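Local coordinates for penicillin binding protein transpeptidase domain protein (Escherichia coli, PDB 4BJQ) that belongs to the penicillin-binding protein family, represented here by a short fragment of helices and strands that assembles as a pair of chains, at residues A[23-28]-A[61-66]; A[39-44]-A[50-55]. All coordinates share one frame; numbering follows the deposited sequence.

In the fold
Two neighbouring contacts, with centres about 14 Å apart, illustrate how the same small fold is held by different chemistry at different depths. Interaction 1 joins helix 19-30 to helix 58-66 through a buried apolar meeting of Leu26 and Ile64, with a water bridge beside it at the exposed Tyr63. Interaction 2 lies at the surface and sets helix 34-42 against strand 50-56, where an arginine reaches a backbone carbonyl and sulfate ions, probably from the crystallisation liquor, are bound nearby. The two share no helix or strand, and interaction 2 is nested along the chain inside the loop closed by interaction 1. Both touch the second subunit, which adds a paired strand to interaction 2.

Interaction 1 of 2, residues A[23-28]-A[61-66]; sequences WKALAN and ADYIKK
Leu26 and Ile64 meet through a single methyl group: CD1 of Leu26 lies 3.7 Å from CG1 of Ile64 and almost as near to its CG2 and CD1, so that one leucine branch touches all three outer carbons of the isoleucine. The two side chains cross at about a right angle, where the helices come close enough for the CA atoms of Leu26 and Ile64 to stand 6.4 Å apart. With chi1 at 174° the Tyr63 ring swings away from its own backbone N and reaches toward helix 19-30; there OH of Tyr63 approaches CB of Ala25 at 3.7 Å, and Ala25 O lies at the ring edge, near its plane. One water links the two, donating to Ala25 O at 2.7 Å and hydrogen-bonding to Tyr63 OH at 2.6 Å, so the carbonyl gains a partner that the phenol also holds. Farther out, Ile72 touches both Leu26 and Ile64, Leu69 adds to Leu26, and Ile4 of the second subunit packs on Ile64. This is helix-helix packing in a small mixed fold of helices and strands, in which helices 19-30 and 58-66 meet at one apolar pair that also packs on strand 72-76.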
loop_
_atom_site.group_PDB
_atom_site.type_symbol
_atom_site.label_atom_id
_atom_site.label_comp_id
_atom_site.label_asym_id
_atom_site.label_seq_id
_atom_site.Cartn_x
_atom_site.Cartn_y
_atom_site.Cartn_z
ATOM N N TRP A 23 -8.444 0.980 0.881
ATOM C CA TRP A 23 -8.856 -0.289 0.261
ATOM C C TRP A 23 -10.193 -0.763 0.822
ATOM O O TRP A 23 -11.086 -1.137 0.060
ATOM C CB TRP A 23 -7.794 -1.385 0.416
ATOM C CG TRP A 23 -6.618 -1.212 -0.525
ATOM C CD1 TRP A 23 -5.321 -0.956 -0.172
ATOM C CD2 TRP A 23 -6.638 -1.262 -1.968
ATOM N NE1 TRP A 23 -4.535 -0.860 -1.292
ATOM C CE2 TRP A 23 -5.312 -1.031 -2.409
ATOM C CE3 TRP A 23 -7.644 -1.477 -2.927
ATOM C CZ2 TRP A 23 -4.958 -1.023 -3.774
ATOM C CZ3 TRP A 23 -7.298 -1.471 -4.276
ATOM C CH2 TRP A 23 -5.958 -1.235 -4.690
ATOM N N LYS A 24 -10.319 -0.753 2.149
ATOM C CA LYS A 24 -11.594 -1.026 2.824
ATOM C C LYS A 24 -12.699 -0.105 2.322
ATOM O O LYS A 24 -13.805 -0.552 2.069
ATOM C CB LYS A 24 -11.468 -0.830 4.332
ATOM C CG LYS A 24 -10.852 -1.989 5.067
ATOM C CD LYS A 24 -10.566 -1.599 6.524
ATOM C CE LYS A 24 -9.372 -2.387 7.065
ATOM N NZ LYS A 24 -9.541 -3.872 6.848
ATOM N N ALA A 25 -12.395 1.181 2.186
ATOM C CA ALA A 25 -13.379 2.126 1.676
ATOM C C ALA A 25 -13.854 1.786 0.248
ATOM O O ALA A 25 -15.035 1.963 -0.054
ATOM C CB ALA A 25 -12.861 3.560 1.769
ATOM N N LEU A 26 -12.944 1.303 -0.616
ATOM C CA LEU A 26 -13.321 0.877 -1.966
ATOM C C LEU A 26 -14.283 -0.314 -1.873
ATOM O O LEU A 26 -15.342 -0.312 -2.501
ATOM C CB LEU A 26 -12.090 0.522 -2.834
ATOM C CG LEU A 26 -12.303 -0.063 -4.253
ATOM C CD1 LEU A 26 -13.091 0.871 -5.143
ATOM C CD2 LEU A 26 -10.983 -0.438 -4.954
ATOM N N ALA A 27 -13.902 -1.316 -1.087
ATOM C CA ALA A 27 -14.699 -2.524 -0.932
ATOM C C ALA A 27 -16.121 -2.225 -0.434
ATOM O O ALA A 27 -17.083 -2.709 -1.031
ATOM C CB ALA A 27 -13.988 -3.515 -0.019
ATOM N N ASN A 28 -16.235 -1.437 0.644
ATOM C CA ASN A 28 -17.517 -0.995 1.198
ATOM C C ASN A 28 -18.384 -0.256 0.172
ATOM O O ASN A 28 -19.567 -0.555 0.022
ATOM C CB ASN A 28 -17.310 -0.059 2.401
ATOM C CG ASN A 28 -16.584 -0.713 3.566
ATOM O OD1 ASN A 28 -16.475 -1.944 3.659
ATOM N ND2 ASN A 28 -16.098 0.120 4.483
ATOM N N ALA A 61 -18.082 6.996 -8.684
ATOM C CA ALA A 61 -16.805 6.952 -9.425
ATOM C C ALA A 61 -15.790 8.030 -9.001
ATOM O O ALA A 61 -14.597 7.739 -8.848
ATOM C CB ALA A 61 -17.047 6.999 -10.950
ATOM N N ASP A 62 -16.266 9.266 -8.827
ATOM C CA ASP A 62 -15.443 10.344 -8.283
ATOM C C ASP A 62 -14.936 9.989 -6.887
ATOM O O ASP A 62 -13.767 10.166 -6.598
ATOM C CB ASP A 62 -16.225 11.660 -8.201
ATOM C CG ASP A 62 -16.636 12.199 -9.559
ATOM O OD1 ASP A 62 -16.469 11.503 -10.579
ATOM O OD2 ASP A 62 -17.154 13.339 -9.605
ATOM N N TYR A 63 -15.828 9.488 -6.028
ATOM C CA TYR A 63 -15.450 9.042 -4.675
ATOM C C TYR A 63 -14.283 8.042 -4.736
ATOM O O TYR A 63 -13.302 8.178 -3.997
ATOM C CB TYR A 63 -16.655 8.423 -3.940
ATOM C CG TYR A 63 -16.318 7.812 -2.591
ATOM C CD1 TYR A 63 -16.273 8.599 -1.441
ATOM C CD2 TYR A 63 -16.040 6.445 -2.464
ATOM C CE1 TYR A 63 -15.967 8.050 -0.198
ATOM C CE2 TYR A 63 -15.729 5.886 -1.224
ATOM C CZ TYR A 63 -15.694 6.698 -0.097
ATOM O OH TYR A 63 -15.387 6.167 1.138
ATOM N N ILE A 64 -14.394 7.063 -5.628
ATOM C CA ILE A 64 -13.359 6.039 -5.802
ATOM C C ILE A 64 -12.059 6.633 -6.341
ATOM O O ILE A 64 -10.985 6.298 -5.856
ATOM C CB ILE A 64 -13.870 4.865 -6.664
ATOM C CG1 ILE A 64 -14.832 4.016 -5.826
ATOM C CG2 ILE A 64 -12.705 3.993 -7.190
ATOM C CD1 ILE A 64 -15.821 3.250 -6.625
ATOM N N LYS A 65 -12.159 7.539 -7.308
ATOM C CA LYS A 65 -10.982 8.235 -7.818
ATOM C C LYS A 65 -10.207 8.953 -6.711
ATOM O O LYS A 65 -8.983 8.850 -6.642
ATOM C CB LYS A 65 -11.362 9.235 -8.908
ATOM C CG LYS A 65 -10.179 9.607 -9.836
ATOM C CD LYS A 65 -10.173 11.114 -10.113
ATOM C CE LYS A 65 -9.994 11.435 -11.604
ATOM N NZ LYS A 65 -8.695 10.968 -12.186
ATOM N N LYS A 66 -10.930 9.641 -5.831
ATOM C CA LYS A 66 -10.318 10.469 -4.780
ATOM C C LYS A 66 -9.636 9.656 -3.671
ATOM O O LYS A 66 -8.849 10.202 -2.888
ATOM C CB LYS A 66 -11.338 11.445 -4.194
ATOM C CG LYS A 66 -11.789 12.523 -5.163
ATOM C CD LYS A 66 -12.654 13.562 -4.452
ATOM C CE LYS A 66 -13.542 14.334 -5.424
ATOM N NZ LYS A 66 -12.785 15.198 -6.370
HETATM O O HOH W 1 -16.497 3.769 1.314
#

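Interaction 2 of 2, residues A[39-44]-A[50-55]. With SO4 (sulfate ion), chain M; SO4 (sulfate ion), chain J.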
loop_
_atom_site.group_PDB
_atom_site.type_symbol
_atom_site.label_atom_id
_atom_site.label_comp_id
_atom_site.label_asym_id
_atom_site.label_seq_id
_atom_site.Cartn_x
_atom_site.Cartn_y
_atom_site.Cartn_z
ATOM N N ALA A 39 -9.075 -11.385 -3.902
ATOM C CA ALA A 39 -8.979 -12.629 -4.666
ATOM C C ALA A 39 -9.019 -12.372 -6.173
ATOM O O ALA A 39 -8.190 -12.896 -6.912
ATOM C CB ALA A 39 -10.080 -13.610 -4.252
ATOM N N ARG A 40 -9.963 -11.544 -6.616
ATOM C CA ARG A 40 -10.106 -11.232 -8.037
ATOM C C ARG A 40 -8.905 -10.460 -8.587
ATOM O O ARG A 40 -8.478 -10.692 -9.726
ATOM C CB ARG A 40 -11.397 -10.453 -8.300
ATOM C CG ARG A 40 -11.685 -10.233 -9.771
ATOM C CD ARG A 40 -12.953 -9.429 -9.972
ATOM N NE ARG A 40 -13.079 -8.930 -11.344
ATOM C CZ ARG A 40 -13.497 -9.665 -12.372
ATOM N NH1 ARG A 40 -13.825 -10.943 -12.203
ATOM N NH2 ARG A 40 -13.585 -9.126 -13.575
ATOM N N ILE A 41 -8.374 -9.539 -7.782
ATOM C CA ILE A 41 -7.257 -8.697 -8.212
ATOM C C ILE A 41 -5.954 -9.500 -8.219
ATOM O O ILE A 41 -5.119 -9.317 -9.107
ATOM C CB ILE A 41 -7.160 -7.384 -7.385
ATOM C CG1 ILE A 41 -8.306 -6.441 -7.766
ATOM C CG2 ILE A 41 -5.816 -6.684 -7.593
ATOM C CD1 ILE A 41 -8.452 -5.198 -6.867
ATOM N N ASN A 42 -5.810 -10.422 -7.267
ATOM C CA ASN A 42 -4.583 -11.222 -7.129
ATOM C C ASN A 42 -4.515 -12.507 -7.964
ATOM O O ASN A 42 -3.485 -13.187 -7.964
ATOM C CB ASN A 42 -4.349 -11.568 -5.658
ATOM C CG ASN A 42 -4.016 -10.352 -4.814
ATOM O OD1 ASN A 42 -3.759 -9.266 -5.339
ATOM N ND2 ASN A 42 -4.014 -10.531 -3.490
ATOM N N ALA A 43 -5.610 -12.841 -8.651
ATOM C CA ALA A 43 -5.722 -14.095 -9.398
ATOM C C ALA A 43 -4.600 -14.261 -10.420
ATOM O O ALA A 43 -3.976 -15.319 -10.504
ATOM C CB ALA A 43 -7.088 -14.193 -10.079
ATOM N N ASN A 44 -4.346 -13.198 -11.179
ATOM C CA ASN A 44 -3.254 -13.163 -12.141
ATOM C C ASN A 44 -2.420 -11.932 -11.850
ATOM O O ASN A 44 -2.669 -10.870 -12.414
ATOM C CB ASN A 44 -3.805 -13.152 -13.579
ATOM C CG ASN A 44 -4.867 -14.230 -13.806
ATOM O OD1 ASN A 44 -5.974 -13.935 -14.253
ATOM N ND2 ASN A 44 -4.536 -15.483 -13.474
ATOM N N ILE A 50 -7.952 -5.819 -15.058
ATOM C CA ILE A 50 -9.157 -6.579 -14.734
ATOM C C ILE A 50 -10.265 -5.631 -14.276
ATOM O O ILE A 50 -10.050 -4.804 -13.397
ATOM C CB ILE A 50 -8.888 -7.725 -13.709
ATOM C CG1 ILE A 50 -10.130 -8.600 -13.519
ATOM C CG2 ILE A 50 -8.322 -7.180 -12.384
ATOM C CD1 ILE A 50 -9.805 -10.051 -13.141
ATOM N N TYR A 51 -11.433 -5.751 -14.907
ATOM C CA TYR A 51 -12.601 -4.962 -14.566
ATOM C C TYR A 51 -13.066 -5.249 -13.136
ATOM O O TYR A 51 -13.049 -6.406 -12.674
ATOM C CB TYR A 51 -13.760 -5.238 -15.539
ATOM C CG TYR A 51 -13.629 -4.619 -16.912
ATOM C CD1 TYR A 51 -13.744 -3.240 -17.088
ATOM C CD2 TYR A 51 -13.398 -5.422 -18.045
ATOM C CE1 TYR A 51 -13.635 -2.654 -18.367
ATOM C CE2 TYR A 51 -13.278 -4.860 -19.321
ATOM C CZ TYR A 51 -13.398 -3.468 -19.470
ATOM O OH TYR A 51 -13.290 -2.900 -20.710
ATOM N N LEU A 52 -13.490 -4.192 -12.450
ATOM C CA LEU A 52 -14.062 -4.309 -11.105
ATOM C C LEU A 52 -15.561 -4.017 -11.133
ATOM O O LEU A 52 -16.376 -4.790 -10.598
ATOM C CB LEU A 52 -13.330 -3.374 -10.119
ATOM C CG LEU A 52 -11.845 -3.696 -9.859
ATOM C CD1 LEU A 52 -11.214 -2.762 -8.808
ATOM C CD2 LEU A 52 -11.659 -5.162 -9.467
ATOM N N ALA A 53 -15.916 -2.904 -11.768
ATOM C CA ALA A 53 -17.301 -2.468 -11.868
ATOM C C ALA A 53 -17.584 -1.712 -13.158
ATOM O O ALA A 53 -16.689 -1.146 -13.763
ATOM C CB ALA A 53 -17.701 -1.636 -10.642
ATOM N N ARG A 54 -18.847 -1.712 -13.559
ATOM C CA ARG A 54 -19.274 -1.216 -14.847
ATOM C C ARG A 54 -20.479 -0.307 -14.667
ATOM O O ARG A 54 -21.306 -0.518 -13.775
ATOM C CB ARG A 54 -19.684 -2.381 -15.761
ATOM C CG ARG A 54 -18.613 -3.459 -16.048
ATOM C CD ARG A 54 -17.305 -2.880 -16.587
ATOM N NE ARG A 54 -17.475 -2.140 -17.833
ATOM C CZ ARG A 54 -17.441 -2.680 -19.053
ATOM N NH1 ARG A 54 -17.240 -3.982 -19.207
ATOM N NH2 ARG A 54 -17.618 -1.912 -20.123
ATOM N N GLN A 55 -20.596 0.690 -15.540
ATOM C CA GLN A 55 -21.724 1.619 -15.497
ATOM C C GLN A 55 -21.832 2.241 -14.105
ATOM O O GLN A 55 -22.913 2.287 -13.519
ATOM C CB GLN A 55 -23.055 0.923 -15.876
ATOM C CG GLN A 55 -23.029 0.021 -17.137
ATOM C CD GLN A 55 -22.600 0.736 -18.418
ATOM O OE1 GLN A 55 -21.846 0.178 -19.223
ATOM N NE2 GLN A 55 -23.075 1.961 -18.612
HETATM S S SO4 M . -2.084 -8.728 -0.733
HETATM O O1 SO4 M . -1.443 -7.734 0.122
HETATM O O2 SO4 M . -2.221 -8.186 -2.087
HETATM O O3 SO4 M . -1.268 -9.939 -0.747
HETATM O O4 SO4 M . -3.427 -9.037 -0.238
HETATM S S SO4 J . -17.515 -4.739 -22.749
HETATM O O1 SO4 J . -16.894 -3.858 -23.737
HETATM O O2 SO4 J . -18.344 -5.734 -23.429
HETATM O O3 SO4 J . -16.478 -5.397 -21.954
HETATM O O4 SO4 J . -18.366 -3.956 -21.861
#
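Packing of a helix on a strand joins Arg40 and Ile41 of helix 34-42 to Ile50, Tyr51 and Leu52 of strand 50-56. Arg40 is extended from CG to NE, with CG anti to the backbone N (chi1 -174°), and reaches Tyr51 O side-on. Its NE and NH2 each donate to that oxygen at 2.9 Å, NE nearly in line with the carbonyl bond, NH2 tilted 24° from the carbonyl plane. Two bonds to a single acceptor fix the rotation of the guanidinium, and CG1 of Ile50 lies over one face, 3.5 Å from Arg40 NH2. CG1 of Ile41 touches CD2 of Leu52 at 4.0 Å, and the two side chains cross at about a right angle. Arg54 folds back, bent at chi2 and chi3, and its NH1 sits above the centre of the Tyr51 ring; NH1 and NH2 both donate to O4, and NH1 also to O3, of a sulfate ion probably from the crystallisation liquor. Tyr51 OH bonds to Arg75 of strand 72-76, and Arg54 NE makes a salt bridge to Glu77 just after it. Beyond, Ile50, Tyr51 and Ala53 pair antiparallel with a strand of the second subunit, continuing the sheet across the interface.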